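Local coordinates for hypothetical protein, IPT/TIG domain protein (PDB 4HW6), which is of unknown function but probably binds carbohydrate as an auxiliary nutrient-binding protein, pairing an IPT/TIG domain with a six-bladed beta-propeller, at residues H249-S254 with T263-M268; G116-N121 with N423-K428. All blocks are in the same frame, centred on the assembly; numbering follows the deposited sequence.

Contact 1. Residues H249-S254 with T263-M268; sequences HAMISS and TEEEVM
The flat carboxylate of Glu266 meets Ser254 at one oxygen: the serine OG donates to Glu266 OE2 at 2.6 Å, reaching the anti lone pair, the one turned away from OE1. A bend at chi2 (-82°) brings the carboxylate to Ser254 OG. Water 1 donates in turn to Ser254 OG and also bonds Thr263 OG1, so the serine hydroxyl is gripped by two partners. The His249 ring and the Glu264 carboxylate approach obliquely and stay apart, OE2 4.4 Å from ND1; Glu264 instead makes a salt bridge to Arg246. Between these groups the backbones pair antiparallel around a classic beta bulge in which Glu266 and Val267 both face Ile252. Glu266 N gives a hydrogen bond to Ile252 O (2.7 Å), and Ile252 N gives one to Val267 O (2.9 Å). Past the bulge, Ser253 OG donates to Glu264 O at 2.6 Å, and Ser254 and Thr263 exchange two backbone bonds. Ile252 CD1 lies alongside Val267 CG1 (4.0 Å), while Met251, a selenomethionine, crosses Glu264, SE against CG at 3.9 Å. An alanine in place of Glu266 would probably leave the Ser254 hydroxyl without its acceptor and Lys241 without its salt-bridge mate. On the other flank of 249-254 strand 242-244 continues the blade, with 234-235 beyond it: Ser253 bonds Tyr244 through the backbone, and Ile252, Ser254 and Glu266 all touch Tyr243.

Contact 2. Residues G116-N121 with N423-K428; sequences GKLYEN and NHRVRK
Leu118 lays its CD1 methyl over the centre of one face of the Arg425 guanidinium, 3.5 Å from CZ, while its other branch, CD2, stands 3.9 Å from Arg425 NH1. The two side chains cross obliquely, and CD1 also touches Asn423 O. Arg425 reaches this place with a chain extended from CG to NE (chi3 176°), which sends the flat group past Gly116 to the leucine. No direct hydrogen bond joins the segments; water does it instead. Water 2, in the guanidinium plane at its edge, accepts from Arg425 NE (2.9 Å) and donates to Gly116 O (2.7 Å). Water 3 accepts from Leu118 N at 2.9 Å and, weakly, from Arg425 NH2. Asn122 also accepts from NH2, and NH1 makes a weak bond to Asn423 O, so several partners fix the rotation of the guanidinium. Gly116 packs its bare CA 4.3 Å from His424 O; at its positive phi (107°) a CB would jam against the preceding carbonyl oxygen and run into His424 O as well. His424 and Arg425 both face Asp420, a G1 beta bulge. Residues 116-121 are the loop leaving strand 109-115 and pack on the start of 425-431. The N-terminal strand 109-115 joins a blade otherwise formed by C-terminal strands, as in the Velcro closure of beta-propellers.

How the contacts relate
Both contacts belong to blades of the propeller, but their centres lie about 39 Å apart, and their nearest atoms about 29 Å. Contact 1 joins neighbouring strands of a single hairpin far from the middle of the chain, its centre about 30 Å from the chain centre, and is only partly buried. Contact 2 is buried, its centre about 18 Å from the chain centre, and brings together segments whose closest ends are 302 residues apart, with contact 1 falling between them along the chain. No sheet is shared. Direct backbone and serine hydrogen bonds mark contact 1, with Glu266 and Glu264 also making salt bridges to Lys241 and Arg246. By contrast, contact 2 rests on a methyl over a guanidinium and on bridging waters.

Contact 1. Residues H249-S254 with T263-M268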
ATOM      1  N   HIS A 249     -25.945  17.605   2.955  1.00 14.49           N
ATOM      2  CA  HIS A 249     -25.761  18.569   1.870  1.00 13.67           C
ATOM      3  C   HIS A 249     -25.207  17.817   0.634  1.00 13.82           C
ATOM      4  O   HIS A 249     -24.214  17.074   0.733  1.00 14.51           O
ATOM      5  CB  HIS A 249     -24.827  19.677   2.374  1.00 14.25           C
ATOM      6  CG  HIS A 249     -25.402  20.410   3.543  1.00 16.99           C
ATOM      7  ND1 HIS A 249     -26.357  21.387   3.391  1.00 20.16           N
ATOM      8  CD2 HIS A 249     -25.266  20.213   4.877  1.00 18.85           C
ATOM      9  CE1 HIS A 249     -26.732  21.816   4.592  1.00 22.31           C
ATOM     10  NE2 HIS A 249     -26.089  21.114   5.508  1.00 19.08           N
ATOM     11  N   ALA A 250     -25.847  18.005  -0.514  1.00 13.61           N
ATOM     12  CA  ALA A 250     -25.399  17.327  -1.758  1.00 14.60           C
ATOM     13  C   ALA A 250     -24.410  18.213  -2.516  1.00 15.24           C
ATOM     14  O   ALA A 250     -24.784  18.880  -3.491  1.00 15.21           O
ATOM     15  CB  ALA A 250     -26.595  17.004  -2.652  1.00 15.83           C
HETATM   16  N   MSE A 251     -23.157  18.164  -2.092  1.00 13.63           N
HETATM   17  CA  MSE A 251     -22.135  19.058  -2.632  1.00 15.07           C
HETATM   18  C   MSE A 251     -20.776  18.713  -2.081  1.00 14.05           C
HETATM   19  O   MSE A 251     -20.649  17.929  -1.114  1.00 14.06           O
HETATM   20  CB  MSE A 251     -22.476  20.527  -2.279  1.00 15.84           C
HETATM   21  CG  MSE A 251     -22.475  20.815  -0.773  1.00 15.77           C
HETATM   22 SE   MSE A 251     -23.349  22.488  -0.322  0.75 15.72          SE
HETATM   23  CE  MSE A 251     -25.107  22.175  -1.080  1.00 18.60           C
ATOM     24  N   ILE A 252     -19.746  19.263  -2.733  1.00 13.36           N
ATOM     25  CA  ILE A 252     -18.424  19.286  -2.166  1.00 13.70           C
ATOM     26  C   ILE A 252     -18.178  20.712  -1.662  1.00 14.12           C
ATOM     27  O   ILE A 252     -18.419  21.690  -2.365  1.00 15.13           O
ATOM     28  CB  ILE A 252     -17.356  18.913  -3.200  1.00 14.68           C
ATOM     29  CG1 ILE A 252     -17.622  17.501  -3.718  1.00 15.81           C
ATOM     30  CG2 ILE A 252     -15.941  19.039  -2.612  1.00 15.63           C
ATOM     31  CD1 ILE A 252     -16.774  17.141  -4.930  1.00 16.87           C
ATOM     32  N   SER A 253     -17.658  20.784  -0.440  1.00 13.12           N
ATOM     33  CA  SER A 253     -17.294  22.020   0.205  1.00 14.28           C
ATOM     34  C   SER A 253     -15.779  22.081   0.331  1.00 13.43           C
ATOM     35  O   SER A 253     -15.088  21.051   0.170  1.00 12.55           O
ATOM     36  CB  SER A 253     -17.925  22.089   1.614  1.00 15.61           C
ATOM     37  OG  SER A 253     -19.359  21.965   1.575  1.00 15.35           O
ATOM     38  N   SER A 254     -15.252  23.243   0.692  1.00 14.44           N
ATOM     39  CA  SER A 254     -13.838  23.336   1.045  1.00 14.03           C
ATOM     40  C   SER A 254     -13.551  24.344   2.135  1.00 16.13           C
ATOM     41  O   SER A 254     -14.304  25.308   2.344  1.00 15.08           O
ATOM     42  CB  SER A 254     -12.971  23.721  -0.164  1.00 15.02           C
ATOM     43  OG  SER A 254     -13.206  25.059  -0.555  1.00 16.38           O
ATOM     44  N   THR A 263     -15.759  27.650   1.301  1.00 18.19           N
ATOM     45  CA  THR A 263     -16.611  27.648   0.119  1.00 17.87           C
ATOM     46  C   THR A 263     -17.598  26.523   0.340  1.00 17.52           C
ATOM     47  O   THR A 263     -17.235  25.355   0.232  1.00 17.33           O
ATOM     48  CB  THR A 263     -15.771  27.407  -1.144  1.00 18.01           C
ATOM     49  OG1 THR A 263     -14.779  28.442  -1.242  1.00 18.92           O
ATOM     50  CG2 THR A 263     -16.649  27.407  -2.413  1.00 18.87           C
ATOM     51  N   GLU A 264     -18.839  26.876   0.674  1.00 17.97           N
ATOM     52  CA  GLU A 264     -19.819  25.853   0.989  1.00 18.19           C
ATOM     53  C   GLU A 264     -20.104  24.951  -0.209  1.00 17.10           C
ATOM     54  O   GLU A 264     -20.215  23.744  -0.057  1.00 18.30           O
ATOM     55  CB  GLU A 264     -21.121  26.483   1.499  1.00 20.07           C
ATOM     56  CG  GLU A 264     -22.092  25.435   1.985  1.00 19.85           C
ATOM     57  CD  GLU A 264     -23.289  25.978   2.739  1.00 26.79           C
ATOM     58  OE1 GLU A 264     -23.472  27.216   2.775  1.00 25.92           O
ATOM     59  OE2 GLU A 264     -24.071  25.140   3.264  1.00 25.12           O
ATOM     60  N   GLU A 265     -20.267  25.539  -1.392  1.00 17.11           N
ATOM     61  CA  GLU A 265     -20.618  24.779  -2.574  1.00 18.17           C
ATOM     62  C   GLU A 265     -19.548  24.941  -3.653  1.00 17.50           C
ATOM     63  O   GLU A 265     -19.686  25.787  -4.549  1.00 17.32           O
ATOM     64  CB  GLU A 265     -21.979  25.258  -3.077  1.00 22.45           C
ATOM     65  CG  GLU A 265     -22.605  24.339  -4.115  1.00 24.57           C
ATOM     66  CD  GLU A 265     -23.938  24.870  -4.602  1.00 34.24           C
ATOM     67  OE1 GLU A 265     -24.855  25.034  -3.773  1.00 35.00           O
ATOM     68  OE2 GLU A 265     -24.069  25.118  -5.811  1.00 37.98           O
ATOM     69  N   GLU A 266     -18.475  24.151  -3.571  1.00 16.80           N
ATOM     70  CA  GLU A 266     -17.498  24.082  -4.679  1.00 16.36           C
ATOM     71  C   GLU A 266     -18.221  23.552  -5.912  1.00 18.00           C
ATOM     72  O   GLU A 266     -18.052  24.085  -7.002  1.00 19.98           O
ATOM     73  CB  GLU A 266     -16.297  23.200  -4.340  1.00 15.86           C
ATOM     74  CG  GLU A 266     -15.352  23.797  -3.292  1.00 17.92           C
ATOM     75  CD  GLU A 266     -14.372  24.800  -3.865  1.00 19.95           C
ATOM     76  OE1 GLU A 266     -14.400  25.042  -5.097  1.00 21.41           O
ATOM     77  OE2 GLU A 266     -13.549  25.355  -3.084  1.00 20.07           O
ATOM     78  N   VAL A 267     -19.026  22.504  -5.732  1.00 17.83           N
ATOM     79  CA  VAL A 267     -19.885  21.985  -6.801  1.00 16.44           C
ATOM     80  C   VAL A 267     -21.004  21.166  -6.201  1.00 15.44           C
ATOM     81  O   VAL A 267     -20.831  20.578  -5.138  1.00 14.62           O
ATOM     82  CB  VAL A 267     -19.055  21.135  -7.812  1.00 18.00           C
ATOM     83  CG1 VAL A 267     -18.645  19.796  -7.224  1.00 16.58           C
ATOM     84  CG2 VAL A 267     -19.800  20.973  -9.140  1.00 16.88           C
HETATM   85  N   MSE A 268     -22.154  21.122  -6.868  1.00 16.88           N
HETATM   86  CA  MSE A 268     -23.244  20.234  -6.444  0.50 17.05           C
HETATM   87  C   MSE A 268     -22.876  18.790  -6.753  1.00 17.94           C
HETATM   88  O   MSE A 268     -22.169  18.500  -7.724  1.00 17.72           O
HETATM   89  CB  MSE A 268     -24.556  20.558  -7.168  0.50 19.02           C
HETATM   90  CG  MSE A 268     -25.142  21.912  -6.834  0.50 20.91           C
HETATM   91 SE   MSE A 268     -25.538  22.121  -4.945  0.38 21.94          SE
HETATM   92  CE  MSE A 268     -26.709  20.606  -4.543  0.50 24.51           C
TER
HETATM   93  O   HOH W   1     -12.475  27.488   0.461  1.00 18.48           O

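Contact 2. Residues G116-N121 with N423-K428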
ATOM      1  N   GLY A 116      -0.867  -7.083  14.315  1.00 15.64           N
ATOM      2  CA  GLY A 116      -2.074  -7.506  15.012  1.00 15.66           C
ATOM      3  C   GLY A 116      -2.075  -8.986  15.285  1.00 16.75           C
ATOM      4  O   GLY A 116      -1.770  -9.787  14.381  1.00 17.70           O
ATOM      5  N   LYS A 117      -2.440  -9.356  16.522  1.00 16.61           N
ATOM      6  CA  LYS A 117      -2.510 -10.760  16.931  1.00 18.13           C
ATOM      7  C   LYS A 117      -3.763 -10.943  17.774  1.00 18.97           C
ATOM      8  O   LYS A 117      -4.114 -10.075  18.563  1.00 16.68           O
ATOM      9  CB  LYS A 117      -1.274 -11.149  17.738  1.00 20.09           C
ATOM     10  CG  LYS A 117       0.020 -11.037  16.931  1.00 22.59           C
ATOM     11  CD  LYS A 117       1.219 -11.297  17.827  1.00 24.88           C
ATOM     12  CE  LYS A 117       2.525 -11.359  17.048  1.00 29.10           C
ATOM     13  NZ  LYS A 117       3.645 -11.686  17.972  1.00 30.51           N
ATOM     14  N   LEU A 118      -4.450 -12.054  17.559  1.00 19.94           N
ATOM     15  CA  LEU A 118      -5.668 -12.370  18.287  1.00 19.74           C
ATOM     16  C   LEU A 118      -5.479 -13.688  19.043  1.00 22.53           C
ATOM     17  O   LEU A 118      -4.496 -14.412  18.842  1.00 25.01           O
ATOM     18  CB  LEU A 118      -6.831 -12.525  17.313  1.00 19.31           C
ATOM     19  CG  LEU A 118      -7.358 -11.302  16.556  1.00 18.67           C
ATOM     20  CD1 LEU A 118      -6.311 -10.694  15.637  1.00 17.82           C
ATOM     21  CD2 LEU A 118      -8.618 -11.708  15.799  1.00 18.70           C
ATOM     22  N   TYR A 119      -6.406 -13.999  19.930  1.00 21.18           N
ATOM     23  CA  TYR A 119      -6.342 -15.270  20.636  1.00 22.89           C
ATOM     24  C   TYR A 119      -7.706 -15.936  20.680  1.00 23.44           C
ATOM     25  O   TYR A 119      -8.696 -15.378  20.209  1.00 22.36           O
ATOM     26  CB  TYR A 119      -5.699 -15.134  22.039  1.00 26.54           C
ATOM     27  CG  TYR A 119      -6.333 -14.130  22.977  1.00 29.45           C
ATOM     28  CD1 TYR A 119      -6.030 -12.778  22.869  1.00 32.13           C
ATOM     29  CD2 TYR A 119      -7.194 -14.532  24.008  1.00 33.16           C
ATOM     30  CE1 TYR A 119      -6.584 -11.848  23.725  1.00 34.71           C
ATOM     31  CE2 TYR A 119      -7.748 -13.597  24.881  1.00 34.38           C
ATOM     32  CZ  TYR A 119      -7.440 -12.258  24.722  1.00 35.69           C
ATOM     33  OH  TYR A 119      -7.966 -11.306  25.557  1.00 39.34           O
ATOM     34  N   GLU A 120      -7.715 -17.166  21.193  1.00 25.80           N
ATOM     35  CA  GLU A 120      -8.902 -18.003  21.246  1.00 26.77           C
ATOM     36  C   GLU A 120      -9.487 -18.228  19.859  1.00 25.00           C
ATOM     37  O   GLU A 120     -10.602 -17.837  19.576  1.00 26.11           O
ATOM     38  CB  GLU A 120      -9.917 -17.413  22.220  1.00 32.82           C
ATOM     39  CG  GLU A 120     -10.674 -18.455  23.026  1.00 48.50           C
ATOM     40  CD  GLU A 120     -11.173 -17.905  24.351  1.00 55.73           C
ATOM     41  OE1 GLU A 120     -10.332 -17.507  25.186  1.00 65.85           O
ATOM     42  OE2 GLU A 120     -12.406 -17.870  24.554  1.00 71.51           O
ATOM     43  N   ASN A 121      -8.685 -18.866  19.010  1.00 25.82           N
ATOM     44  CA  ASN A 121      -8.980 -19.060  17.585  1.00 26.64           C
ATOM     45  C   ASN A 121      -9.649 -17.842  16.930  1.00 26.10           C
ATOM     46  O   ASN A 121     -10.743 -17.918  16.344  1.00 25.46           O
ATOM     47  CB  ASN A 121      -9.760 -20.370  17.347  1.00 26.04           C
ATOM     48  CG  ASN A 121      -9.806 -20.752  15.875  1.00 28.27           C
ATOM     49  OD1 ASN A 121      -8.817 -20.588  15.130  1.00 24.22           O
ATOM     50  ND2 ASN A 121     -10.960 -21.218  15.435  1.00 28.69           N
ATOM     51  N   ASN A 423     -10.781  -8.771  10.490  1.00 14.83           N
ATOM     52  CA  ASN A 423      -9.702  -9.619  10.986  1.00 14.95           C
ATOM     53  C   ASN A 423      -8.813  -8.895  11.980  1.00 15.06           C
ATOM     54  O   ASN A 423      -7.934  -9.495  12.573  1.00 14.82           O
ATOM     55  CB  ASN A 423      -8.862 -10.145   9.822  1.00 15.18           C
ATOM     56  CG  ASN A 423      -9.590 -11.200   9.037  1.00 15.10           C
ATOM     57  OD1 ASN A 423     -10.318 -12.023   9.625  1.00 16.88           O
ATOM     58  ND2 ASN A 423      -9.436 -11.178   7.716  1.00 12.79           N
ATOM     59  N   HIS A 424      -9.039  -7.591  12.141  1.00 14.88           N
ATOM     60  CA  HIS A 424      -8.402  -6.787  13.179  1.00 14.75           C
ATOM     61  C   HIS A 424      -6.901  -6.722  13.020  1.00 15.27           C
ATOM     62  O   HIS A 424      -6.168  -6.546  13.992  1.00 14.85           O
ATOM     63  CB  HIS A 424      -8.864  -7.291  14.534  1.00 16.25           C
ATOM     64  CG  HIS A 424     -10.360  -7.255  14.663  1.00 17.73           C
ATOM     65  ND1 HIS A 424     -11.057  -6.071  14.809  1.00 20.20           N
ATOM     66  CD2 HIS A 424     -11.290  -8.238  14.584  1.00 18.26           C
ATOM     67  CE1 HIS A 424     -12.358  -6.330  14.817  1.00 21.99           C
ATOM     68  NE2 HIS A 424     -12.525  -7.637  14.681  1.00 20.09           N
ATOM     69  N   ARG A 425      -6.470  -6.779  11.759  1.00 14.16           N
ATOM     70  CA  ARG A 425      -5.065  -6.823  11.422  1.00 14.58           C
ATOM     71  C   ARG A 425      -4.747  -5.890  10.273  1.00 13.96           C
ATOM     72  O   ARG A 425      -5.598  -5.656   9.397  1.00 13.56           O
ATOM     73  CB  ARG A 425      -4.681  -8.245  11.005  1.00 15.39           C
ATOM     74  CG  ARG A 425      -4.672  -9.283  12.121  1.00 17.22           C
ATOM     75  CD  ARG A 425      -4.760 -10.636  11.457  1.00 18.87           C
ATOM     76  NE  ARG A 425      -4.684 -11.784  12.339  1.00 20.77           N
ATOM     77  CZ  ARG A 425      -5.707 -12.571  12.686  1.00 19.25           C
ATOM     78  NH1 ARG A 425      -6.982 -12.311  12.342  1.00 18.07           N
ATOM     79  NH2 ARG A 425      -5.432 -13.639  13.444  1.00 22.21           N
ATOM     80  N   VAL A 426      -3.498  -5.423  10.255  1.00 14.28           N
ATOM     81  CA  VAL A 426      -2.900  -4.841   9.057  1.00 14.49           C
ATOM     82  C   VAL A 426      -2.251  -5.963   8.249  1.00 14.66           C
ATOM     83  O   VAL A 426      -1.340  -6.657   8.723  1.00 16.91           O
ATOM     84  CB  VAL A 426      -1.842  -3.768   9.381  1.00 15.95           C
ATOM     85  CG1 VAL A 426      -1.283  -3.180   8.094  1.00 15.35           C
ATOM     86  CG2 VAL A 426      -2.427  -2.670  10.258  1.00 16.13           C
ATOM     87  N   ARG A 427      -2.722  -6.129   7.027  1.00 14.29           N
ATOM     88  CA  ARG A 427      -2.190  -7.109   6.097  1.00 14.52           C
ATOM     89  C   ARG A 427      -1.191  -6.387   5.180  1.00 16.31           C
ATOM     90  O   ARG A 427      -1.234  -5.159   5.028  1.00 17.54           O
ATOM     91  CB  ARG A 427      -3.305  -7.733   5.265  1.00 14.84           C
ATOM     92  CG  ARG A 427      -4.494  -8.287   6.043  1.00 15.04           C
ATOM     93  CD  ARG A 427      -4.176  -9.555   6.804  1.00 15.86           C
ATOM     94  NE  ARG A 427      -4.032 -10.741   5.961  1.00 15.22           N
ATOM     95  CZ  ARG A 427      -5.015 -11.379   5.321  1.00 16.68           C
ATOM     96  NH1 ARG A 427      -6.268 -11.022   5.430  1.00 15.89           N
ATOM     97  NH2 ARG A 427      -4.733 -12.438   4.595  1.00 17.15           N
ATOM     98  N   LYS A 428      -0.266  -7.150   4.623  1.00 15.80           N
ATOM     99  CA  LYS A 428       0.717  -6.622   3.676  1.00 16.45           C
ATOM    100  C   LYS A 428       0.601  -7.346   2.340  1.00 17.64           C
ATOM    101  O   LYS A 428       0.387  -8.557   2.300  1.00 16.15           O
ATOM    102  CB  LYS A 428       2.105  -6.773   4.262  1.00 18.90           C
ATOM    103  CG  LYS A 428       3.269  -6.306   3.397  1.00 20.45           C
ATOM    104  CD  LYS A 428       4.538  -6.429   4.249  1.00 25.32           C
ATOM    105  CE  LYS A 428       5.810  -6.394   3.455  1.00 29.88           C
ATOM    106  NZ  LYS A 428       6.972  -6.581   4.393  1.00 31.45           N
TER
HETATM  107  O   HOH W   2      -2.121 -12.380  13.587  1.00 23.57           O
HETATM  108  O   HOH W   3      -3.002 -13.906  15.848  1.00 24.52           O